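Local coordinates for protein ribonucleoside-diphosphate reductase, alpha chain (Actinobacillus ureae ATCC 25976, PDB 6DQX) that probably reduces ribonucleoside diphosphates to deoxyribonucleotides, as the catalytic alpha subunit of a class Id ribonucleotide reductase, at residues K153-S161 and I185-W195; Y247-N255 and T268-M279. All coordinates share one frame; numbering follows the deposited sequence.

Interaction 1 (K153-S161 and I185-W195). With EDO (1,2-ethanediol), chain G.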
loop_
_atom_site.group_PDB
_atom_site.type_symbol
_atom_site.label_atom_id
_atom_site.label_comp_id
_atom_site.label_asym_id
_atom_site.label_seq_id
_atom_site.Cartn_x
_atom_site.Cartn_y
_atom_site.Cartn_z
ATOM N N LYS A 153 4.928 10.278 -18.093
ATOM C CA LYS A 153 6.010 10.764 -17.239
ATOM C C LYS A 153 5.818 10.374 -15.771
ATOM O O LYS A 153 4.739 10.563 -15.199
ATOM C CB LYS A 153 6.132 12.280 -17.338
ATOM C CG LYS A 153 6.706 12.774 -18.656
ATOM C CD LYS A 153 6.977 14.267 -18.581
ATOM C CE LYS A 153 7.504 14.822 -19.891
ATOM N NZ LYS A 153 7.889 16.248 -19.716
ATOM N N SER A 154 6.890 9.865 -15.162
ATOM C CA SER A 154 6.858 9.359 -13.788
ATOM C C SER A 154 6.715 10.457 -12.750
ATOM O O SER A 154 7.086 11.608 -12.965
ATOM C CB SER A 154 8.116 8.557 -13.454
ATOM O OG SER A 154 8.046 8.134 -12.102
ATOM N N ASP A 155 6.185 10.054 -11.603
ATOM C CA ASP A 155 5.946 10.953 -10.486
ATOM C C ASP A 155 7.090 10.946 -9.458
ATOM O O ASP A 155 7.096 11.767 -8.549
ATOM C CB ASP A 155 4.638 10.574 -9.817
ATOM C CG ASP A 155 3.462 10.746 -10.743
ATOM O OD1 ASP A 155 3.030 11.917 -10.930
ATOM O OD2 ASP A 155 3.001 9.718 -11.277
ATOM N N GLY A 156 8.028 10.016 -9.619
ATOM C CA GLY A 156 9.278 10.011 -8.863
ATOM C C GLY A 156 9.187 9.293 -7.533
ATOM O O GLY A 156 8.148 8.753 -7.161
ATOM N N SER A 157 10.307 9.313 -6.810
ATOM C CA SER A 157 10.491 8.519 -5.606
ATOM C C SER A 157 9.719 9.032 -4.401
ATOM O O SER A 157 9.297 8.246 -3.546
ATOM C CB SER A 157 11.984 8.485 -5.280
ATOM O OG SER A 157 12.463 9.805 -5.023
ATOM N N PHE A 158 9.554 10.350 -4.303
ATOM C CA PHE A 158 8.787 10.923 -3.205
ATOM C C PHE A 158 7.309 10.511 -3.259
ATOM O O PHE A 158 6.694 10.169 -2.235
ATOM C CB PHE A 158 8.927 12.442 -3.186
ATOM C CG PHE A 158 8.145 13.093 -2.093
ATOM C CD1 PHE A 158 6.821 13.476 -2.308
ATOM C CD2 PHE A 158 8.703 13.276 -0.828
ATOM C CE1 PHE A 158 6.072 14.042 -1.291
ATOM C CE2 PHE A 158 7.965 13.848 0.187
ATOM C CZ PHE A 158 6.649 14.234 -0.041
ATOM N N ASN A 159 6.749 10.535 -4.460
ATOM C CA ASN A 159 5.406 10.025 -4.705
ATOM C C ASN A 159 5.227 8.609 -4.111
ATOM O O ASN A 159 4.288 8.359 -3.363
ATOM C CB ASN A 159 5.149 10.040 -6.224
ATOM C CG ASN A 159 3.814 9.427 -6.602
ATOM O OD1 ASN A 159 2.781 9.960 -6.272
ATOM N ND2 ASN A 159 3.851 8.295 -7.299
ATOM N N PHE A 160 6.147 7.685 -4.409
ATOM C CA PHE A 160 6.033 6.328 -3.847
ATOM C C PHE A 160 6.248 6.245 -2.329
ATOM O O PHE A 160 5.722 5.343 -1.678
ATOM C CB PHE A 160 6.939 5.332 -4.578
ATOM C CG PHE A 160 6.563 5.155 -6.005
ATOM C CD1 PHE A 160 5.330 4.585 -6.344
ATOM C CD2 PHE A 160 7.378 5.609 -6.997
ATOM C CE1 PHE A 160 4.960 4.461 -7.658
ATOM C CE2 PHE A 160 7.014 5.491 -8.324
ATOM C CZ PHE A 160 5.801 4.907 -8.653
ATOM N N SER A 161 7.000 7.181 -1.758
ATOM C CA SER A 161 7.159 7.218 -0.286
ATOM C C SER A 161 5.821 7.390 0.437
ATOM O O SER A 161 5.656 6.882 1.529
ATOM C CB SER A 161 8.155 8.305 0.149
ATOM O OG SER A 161 7.563 9.598 0.237
ATOM N N ILE A 185 17.375 7.916 0.541
ATOM C CA ILE A 185 17.503 8.539 -0.782
ATOM C C ILE A 185 18.916 9.134 -0.919
ATOM O O ILE A 185 19.457 9.684 0.050
ATOM C CB ILE A 185 16.371 9.607 -0.950
ATOM C CG1 ILE A 185 16.228 10.072 -2.396
ATOM C CG2 ILE A 185 16.551 10.791 -0.010
ATOM C CD1 ILE A 185 15.610 9.036 -3.297
ATOM N N ASP A 186 19.513 9.045 -2.104
ATOM C CA ASP A 186 20.850 9.625 -2.323
ATOM C C ASP A 186 20.741 11.152 -2.444
ATOM O O ASP A 186 19.748 11.667 -2.992
ATOM C CB ASP A 186 21.485 9.035 -3.544
ATOM C CG ASP A 186 21.557 7.512 -3.470
ATOM O OD1 ASP A 186 22.555 6.953 -2.942
ATOM O OD2 ASP A 186 20.564 6.887 -3.888
ATOM N N ILE A 187 21.736 11.865 -1.907
ATOM C CA ILE A 187 21.731 13.346 -1.940
ATOM C C ILE A 187 21.790 13.888 -3.374
ATOM O O ILE A 187 21.330 15.014 -3.614
ATOM C CB ILE A 187 22.873 13.946 -1.073
ATOM C CG1 ILE A 187 22.577 15.430 -0.736
ATOM C CG2 ILE A 187 24.225 13.715 -1.711
ATOM C CD1 ILE A 187 23.426 15.997 0.374
ATOM N N GLU A 188 22.314 13.077 -4.309
ATOM C CA GLU A 188 22.417 13.439 -5.737
ATOM C C GLU A 188 21.162 13.095 -6.563
ATOM O O GLU A 188 21.136 13.362 -7.749
ATOM C CB GLU A 188 23.670 12.879 -6.408
ATOM C CG GLU A 188 23.702 11.374 -6.688
ATOM C CD GLU A 188 24.210 10.536 -5.515
ATOM O OE1 GLU A 188 24.207 11.023 -4.362
ATOM O OE2 GLU A 188 24.587 9.362 -5.747
ATOM N N HIS A 189 20.145 12.536 -5.918
ATOM C CA HIS A 189 18.951 12.034 -6.607
ATOM C C HIS A 189 18.134 13.210 -7.098
ATOM O O HIS A 189 18.061 14.246 -6.425
ATOM C CB HIS A 189 18.073 11.193 -5.659
ATOM C CG HIS A 189 17.046 10.358 -6.368
ATOM N ND1 HIS A 189 15.779 10.819 -6.682
ATOM C CD2 HIS A 189 17.102 9.079 -6.820
ATOM C CE1 HIS A 189 15.109 9.864 -7.301
ATOM N NE2 HIS A 189 15.881 8.795 -7.398
ATOM N N GLY A 190 17.491 13.029 -8.250
ATOM C CA GLY A 190 16.621 14.056 -8.806
ATOM C C GLY A 190 15.583 14.599 -7.864
ATOM O O GLY A 190 15.243 15.780 -7.960
ATOM N N ASP A 191 15.082 13.770 -6.939
ATOM C CA ASP A 191 13.985 14.146 -6.056
ATOM C C ASP A 191 14.411 14.629 -4.663
ATOM O O ASP A 191 13.562 14.796 -3.792
ATOM C CB ASP A 191 12.996 12.982 -5.896
ATOM C CG ASP A 191 12.451 12.463 -7.215
ATOM O OD1 ASP A 191 12.259 13.256 -8.170
ATOM O OD2 ASP A 191 12.212 11.231 -7.296
ATOM N N ILE A 192 15.703 14.873 -4.455
ATOM C CA ILE A 192 16.211 15.226 -3.135
ATOM C C ILE A 192 15.466 16.412 -2.487
ATOM O O ILE A 192 15.144 16.374 -1.307
ATOM C CB ILE A 192 17.760 15.426 -3.158
ATOM C CG1 ILE A 192 18.340 15.517 -1.733
ATOM C CG2 ILE A 192 18.191 16.656 -3.945
ATOM C CD1 ILE A 192 17.978 14.371 -0.813
ATOM N N ASP A 193 15.162 17.446 -3.273
ATOM C CA ASP A 193 14.410 18.608 -2.738
ATOM C C ASP A 193 13.040 18.225 -2.180
ATOM O O ASP A 193 12.617 18.786 -1.167
ATOM C CB ASP A 193 14.250 19.714 -3.798
ATOM C CG ASP A 193 15.559 20.413 -4.135
ATOM O OD1 ASP A 193 16.415 20.563 -3.236
ATOM O OD2 ASP A 193 15.729 20.841 -5.311
ATOM N N GLU A 194 12.353 17.260 -2.802
ATOM C CA GLU A 194 11.064 16.824 -2.269
ATOM C C GLU A 194 11.224 16.097 -0.934
ATOM O O GLU A 194 10.437 16.285 -0.033
ATOM C CB GLU A 194 10.309 15.920 -3.242
ATOM C CG GLU A 194 9.888 16.597 -4.536
ATOM C CD GLU A 194 9.033 15.679 -5.378
ATOM O OE1 GLU A 194 9.501 15.228 -6.457
ATOM O OE2 GLU A 194 7.916 15.362 -4.932
ATOM N N TRP A 195 12.232 15.234 -0.838
ATOM C CA TRP A 195 12.491 14.495 0.410
ATOM C C TRP A 195 12.890 15.423 1.566
ATOM O O TRP A 195 12.483 15.201 2.692
ATOM C CB TRP A 195 13.581 13.451 0.188
ATOM C CG TRP A 195 13.128 12.257 -0.583
ATOM C CD1 TRP A 195 12.910 12.178 -1.931
ATOM C CD2 TRP A 195 12.843 10.961 -0.057
ATOM N NE1 TRP A 195 12.528 10.904 -2.281
ATOM C CE2 TRP A 195 12.470 10.134 -1.151
ATOM C CE3 TRP A 195 12.864 10.409 1.231
ATOM C CZ2 TRP A 195 12.115 8.790 -0.991
ATOM C CZ3 TRP A 195 12.520 9.058 1.386
ATOM C CH2 TRP A 195 12.127 8.275 0.286
HETATM C C1 EDO G . 23.446 17.607 -6.677
HETATM O O1 EDO G . 24.475 16.743 -7.164
HETATM C C2 EDO G . 22.372 16.692 -6.108
HETATM O O2 EDO G . 21.095 17.205 -5.688
HETATM O O HOH W 1 8.848 12.254 -6.563
#
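Ile185, at the end of strand 181-186, brings CD1 to 3.7 Å from Ser157 OG, and the same methyl covers one face of the His189 ring near its rim. The His189 ring lies oblique to that hydroxyl, CE1 3.5 Å from Ser157 OG. Both ring nitrogens are engaged: ND1 accepts from Asp191 N, and NE2 is bonded to the carbonyl of Ile141. Asp191 OD2 takes two bonds from one residue, Ser157 N at 2.7 Å, meeting it 36° out of the carboxylate plane, and Ser157 OG, also at 2.7 Å, on the anti lone pair. With chi1 at 62°, OG lies between the backbone N and the carbonyl carbon, and Ser157 N and OG converge on this oxygen. They belong to the first turn of helix 156-170, the helix of a beta-alpha-beta crossover between parallel strands 134-137 and 181-186 of the reductase barrel; that helix end probably stabilises the carboxylate charge. Glu194 slants across Phe158, its OE2 3.4 Å from Phe158 CD1. OE2 is salt-bridged to Arg144, while OE1 accepts from a water that also donates to Asp155 O. Trp195 NE1 donates in its ring plane to Ser157 OG at 3.0 Å, and the indole face receives the Phe158 edge in a T-shaped stack, planes 84° apart.

Interaction 2 (Y247-N255 and T268-M279)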
loop_
_atom_site.group_PDB
_atom_site.type_symbol
_atom_site.label_atom_id
_atom_site.label_comp_id
_atom_site.label_asym_id
_atom_site.label_seq_id
_atom_site.Cartn_x
_atom_site.Cartn_y
_atom_site.Cartn_z
ATOM N N TYR A 247 18.537 11.270 8.952
ATOM C CA TYR A 247 19.762 10.486 9.201
ATOM C C TYR A 247 20.770 10.692 8.069
ATOM O O TYR A 247 20.408 11.000 6.925
ATOM C CB TYR A 247 19.431 8.973 9.320
ATOM C CG TYR A 247 18.231 8.653 10.190
ATOM C CD1 TYR A 247 17.944 9.412 11.306
ATOM C CD2 TYR A 247 17.394 7.566 9.900
ATOM C CE1 TYR A 247 16.870 9.127 12.117
ATOM C CE2 TYR A 247 16.301 7.276 10.715
ATOM C CZ TYR A 247 16.047 8.070 11.811
ATOM O OH TYR A 247 14.969 7.827 12.657
ATOM N N LEU A 248 22.056 10.558 8.386
ATOM C CA LEU A 248 23.099 10.599 7.388
ATOM C C LEU A 248 23.673 9.206 7.195
ATOM O O LEU A 248 23.982 8.527 8.167
ATOM C CB LEU A 248 24.187 11.561 7.821
ATOM C CG LEU A 248 23.688 13.013 7.917
ATOM C CD1 LEU A 248 24.747 13.870 8.584
ATOM C CD2 LEU A 248 23.351 13.543 6.532
ATOM N N PHE A 249 23.796 8.797 5.936
ATOM C CA PHE A 249 24.419 7.514 5.575
ATOM C C PHE A 249 25.587 7.859 4.676
ATOM O O PHE A 249 25.416 8.304 3.526
ATOM C CB PHE A 249 23.389 6.594 4.927
ATOM C CG PHE A 249 23.948 5.296 4.423
ATOM C CD1 PHE A 249 24.347 4.303 5.301
ATOM C CD2 PHE A 249 24.058 5.054 3.069
ATOM C CE1 PHE A 249 24.851 3.094 4.823
ATOM C CE2 PHE A 249 24.560 3.856 2.587
ATOM C CZ PHE A 249 24.968 2.882 3.469
ATOM N N PHE A 250 26.800 7.736 5.219
ATOM C CA PHE A 250 28.013 7.988 4.432
ATOM C C PHE A 250 28.374 6.755 3.636
ATOM O O PHE A 250 29.135 5.903 4.063
ATOM C CB PHE A 250 29.148 8.450 5.348
ATOM C CG PHE A 250 28.864 9.752 6.010
ATOM C CD1 PHE A 250 28.619 10.880 5.232
ATOM C CD2 PHE A 250 28.805 9.864 7.392
ATOM C CE1 PHE A 250 28.341 12.098 5.836
ATOM C CE2 PHE A 250 28.522 11.087 7.995
ATOM C CZ PHE A 250 28.301 12.194 7.210
ATOM N N LYS A 251 27.814 6.694 2.430
ATOM C CA LYS A 251 27.751 5.452 1.680
ATOM C C LYS A 251 29.111 4.940 1.255
ATOM O O LYS A 251 29.324 3.726 1.134
ATOM C CB LYS A 251 26.802 5.604 0.473
ATOM C CG LYS A 251 27.149 6.729 -0.500
ATOM C CD LYS A 251 26.111 6.781 -1.620
ATOM C CE LYS A 251 26.137 8.100 -2.361
ATOM N NZ LYS A 251 25.246 8.058 -3.566
ATOM N N ASP A 252 30.055 5.839 1.018
ATOM C CA ASP A 252 31.374 5.397 0.610
ATOM C C ASP A 252 32.176 4.828 1.807
ATOM O O ASP A 252 32.886 3.829 1.643
ATOM C CB ASP A 252 32.096 6.505 -0.159
ATOM C CG ASP A 252 31.430 6.789 -1.520
ATOM O OD1 ASP A 252 31.005 5.834 -2.233
ATOM O OD2 ASP A 252 31.327 7.979 -1.876
ATOM N N ASN A 253 31.970 5.383 3.002
ATOM C CA ASN A 253 32.534 4.801 4.227
ATOM C C ASN A 253 31.896 3.436 4.528
ATOM O O ASN A 253 32.612 2.474 4.862
ATOM C CB ASN A 253 32.390 5.733 5.422
ATOM C CG ASN A 253 33.205 7.015 5.281
ATOM O OD1 ASN A 253 34.127 7.102 4.458
ATOM N ND2 ASN A 253 32.830 8.046 6.051
ATOM N N ALA A 254 30.561 3.346 4.369
ATOM C CA ALA A 254 29.868 2.079 4.590
ATOM C C ALA A 254 30.396 0.999 3.652
ATOM O O ALA A 254 30.672 -0.121 4.079
ATOM C CB ALA A 254 28.372 2.258 4.410
ATOM N N ASN A 255 30.554 1.325 2.363
ATOM C CA ASN A 255 30.989 0.309 1.425
ATOM C C ASN A 255 32.476 -0.015 1.541
ATOM O O ASN A 255 32.870 -1.183 1.376
ATOM C CB ASN A 255 30.526 0.664 0.022
ATOM C CG ASN A 255 29.049 0.336 -0.153
ATOM O OD1 ASN A 255 28.695 -0.828 -0.283
ATOM N ND2 ASN A 255 28.193 1.335 -0.064
ATOM N N THR A 268 26.603 -4.459 -2.670
ATOM C CA THR A 268 26.570 -3.057 -2.245
ATOM C C THR A 268 25.638 -2.825 -1.063
ATOM O O THR A 268 24.544 -3.383 -1.025
ATOM C CB THR A 268 26.059 -2.181 -3.408
ATOM O OG1 THR A 268 26.709 -2.580 -4.613
ATOM C CG2 THR A 268 26.305 -0.689 -3.149
ATOM N N VAL A 269 26.056 -1.963 -0.128
ATOM C CA VAL A 269 25.206 -1.490 0.940
ATOM C C VAL A 269 24.601 -0.181 0.427
ATOM O O VAL A 269 25.303 0.823 0.319
ATOM C CB VAL A 269 25.971 -1.291 2.282
ATOM C CG1 VAL A 269 25.032 -0.796 3.373
ATOM C CG2 VAL A 269 26.611 -2.613 2.726
ATOM N N HIS A 270 23.305 -0.205 0.077
ATOM C CA HIS A 270 22.629 0.972 -0.469
ATOM C C HIS A 270 22.194 1.949 0.586
ATOM O O HIS A 270 22.053 3.158 0.310
ATOM C CB HIS A 270 21.365 0.561 -1.264
ATOM C CG HIS A 270 21.628 -0.407 -2.374
ATOM N ND1 HIS A 270 22.276 -0.048 -3.533
ATOM C CD2 HIS A 270 21.294 -1.709 -2.518
ATOM C CE1 HIS A 270 22.366 -1.100 -4.330
ATOM N NE2 HIS A 270 21.757 -2.116 -3.744
ATOM N N ALA A 271 21.889 1.412 1.768
ATOM C CA ALA A 271 21.191 2.121 2.826
ATOM C C ALA A 271 21.427 1.408 4.148
ATOM O O ALA A 271 21.845 0.244 4.182
ATOM C CB ALA A 271 19.682 2.141 2.539
ATOM N N SER A 272 21.119 2.091 5.231
ATOM C CA SER A 272 21.071 1.460 6.554
ATOM C C SER A 272 19.627 1.153 6.982
ATOM O O SER A 272 18.693 1.108 6.137
ATOM C CB SER A 272 21.878 2.331 7.547
ATOM O OG SER A 272 21.965 1.726 8.835
ATOM N N ASN A 273 19.424 0.895 8.265
ATOM C CA ASN A 273 18.149 0.455 8.797
ATOM C C ASN A 273 17.450 1.607 9.512
ATOM O O ASN A 273 17.878 2.749 9.424
ATOM C CB ASN A 273 18.345 -0.708 9.753
ATOM C CG ASN A 273 19.066 -0.292 11.022
ATOM O OD1 ASN A 273 20.075 0.388 10.937
ATOM N ND2 ASN A 273 18.537 -0.644 12.181
ATOM N N LEU A 274 16.372 1.286 10.225
ATOM C CA LEU A 274 15.610 2.283 10.969
ATOM C C LEU A 274 16.468 3.096 11.947
ATOM O O LEU A 274 16.232 4.286 12.124
ATOM C CB LEU A 274 14.493 1.584 11.735
ATOM C CG LEU A 274 13.520 2.450 12.509
ATOM C CD1 LEU A 274 12.694 3.261 11.540
ATOM C CD2 LEU A 274 12.612 1.565 13.358
ATOM N N CYS A 275 17.457 2.450 12.591
ATOM C CA CYS A 275 18.272 3.092 13.633
ATOM C C CYS A 275 19.715 3.459 13.248
ATOM O O CYS A 275 20.413 4.046 14.074
ATOM C CB CYS A 275 18.260 2.222 14.881
ATOM S SG CYS A 275 16.581 2.020 15.546
ATOM N N THR A 276 20.086 3.182 11.995
ATOM C CA THR A 276 21.335 3.590 11.312
ATOM C C THR A 276 22.596 2.798 11.684
ATOM O O THR A 276 23.682 3.150 11.212
ATOM C CB THR A 276 21.677 5.111 11.393
ATOM O OG1 THR A 276 22.190 5.441 12.696
ATOM C CG2 THR A 276 20.476 5.990 11.104
ATOM N N GLU A 277 22.468 1.712 12.440
ATOM C CA GLU A 277 23.636 0.903 12.828
ATOM C C GLU A 277 23.898 -0.283 11.881
ATOM O O GLU A 277 24.984 -0.883 11.923
ATOM C CB GLU A 277 23.458 0.357 14.250
ATOM C CG GLU A 277 22.707 -0.975 14.411
ATOM C CD GLU A 277 21.192 -0.865 14.449
ATOM O OE1 GLU A 277 20.645 0.213 14.169
ATOM O OE2 GLU A 277 20.547 -1.861 14.826
ATOM N N ILE A 278 22.907 -0.653 11.068
ATOM C CA ILE A 278 23.068 -1.831 10.209
ATOM C C ILE A 278 23.763 -1.451 8.910
ATOM O O ILE A 278 23.546 -0.370 8.368
ATOM C CB ILE A 278 21.687 -2.490 9.937
ATOM C CG1 ILE A 278 21.078 -2.964 11.277
ATOM C CG2 ILE A 278 21.791 -3.636 8.941
ATOM C CD1 ILE A 278 21.819 -4.113 11.939
ATOM N N MET A 279 24.610 -2.361 8.417
ATOM C CA MET A 279 25.392 -2.147 7.178
ATOM C C MET A 279 25.416 -3.446 6.401
ATOM O O MET A 279 26.419 -4.172 6.401
ATOM C CB MET A 279 26.826 -1.669 7.502
ATOM C CG MET A 279 26.869 -0.398 8.335
ATOM S SD MET A 279 26.520 1.008 7.307
ATOM C CE MET A 279 25.849 2.209 8.445
HETATM O O HOH W 2 14.547 5.660 14.202
#
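Asn255 ND2 is gripped by two carbonyls, Val269 O across the contact at 3.0 Å and Lys251 O one helical turn back at 2.9 Å. The other end of the same amide accepts: Val269 N reaches Asn255 OD1 at 2.9 Å, almost straight at 174°, in the carbonyl plane and on a lone pair. One side-chain amide therefore pairs with both the N-H and the C=O of Val269, as a neighbouring strand's backbone would, and its rotation is fixed by three bonds. The fold element concerned is a beta-alpha unit of the reductase barrel, strand 247-249 running into helix 251-256, against which the irregular loop 268-279 is laid.

Phe249 carries most of the apolar contact. Its CG lies anti to the backbone N (chi1 175°), which directs the ring into the loop. Ala271 CA stands over one face, 4.0 Å from the ring centroid and 18° off the normal, a CH-pi contact. Ser272 N lies over the same ring, and this buried nitrogen has no polar partner in the model. At the ring edge Met279 makes a Met-aromatic contact, SD being 3.6 Å from Phe249 CE1, and the sulfur also touches the methyl of Ala254. Val269 CG1 meets CZ at the edge as well, the two side chains crossing at about a right angle.

Farther along, Thr276 turns its methyl to the aromatic ring of Tyr247, CG2 approaching Tyr247 CG obliquely to 3.6 Å. Tyr247 CE2 comes within 3.3 Å of Leu274 O. The phenol closes this end through one water, which lies 2.7 Å from Tyr247 OH and donates a hydrogen bond to Leu274 O.

Interaction 1 closes along the chain before interaction 2 opens, and their centres lie 18 Å apart. Both reach the same mixed sheet: strand 181-186 serves the first and strand 247-249 the second, with strand 209-213 pairing in parallel with each and lying between them. They meet directly at Lys251, whose NZ forms salt bridges with Glu188 OE2 at 2.6 Å and Asp186 OD1 at 3.0 Å, tying the start of helix 251-256 to the end of strand 181-186 and the turn that follows it. Tyr184 of that strand also packs on Tyr247 and Thr276. Interaction 1 lies farther from the chain centre, near the second subunit, where Asn159 bonds Val170 of that neighbouring chain; interaction 2 lies nearer that centre, within the barrel domain, and no other protein chain touches its segments.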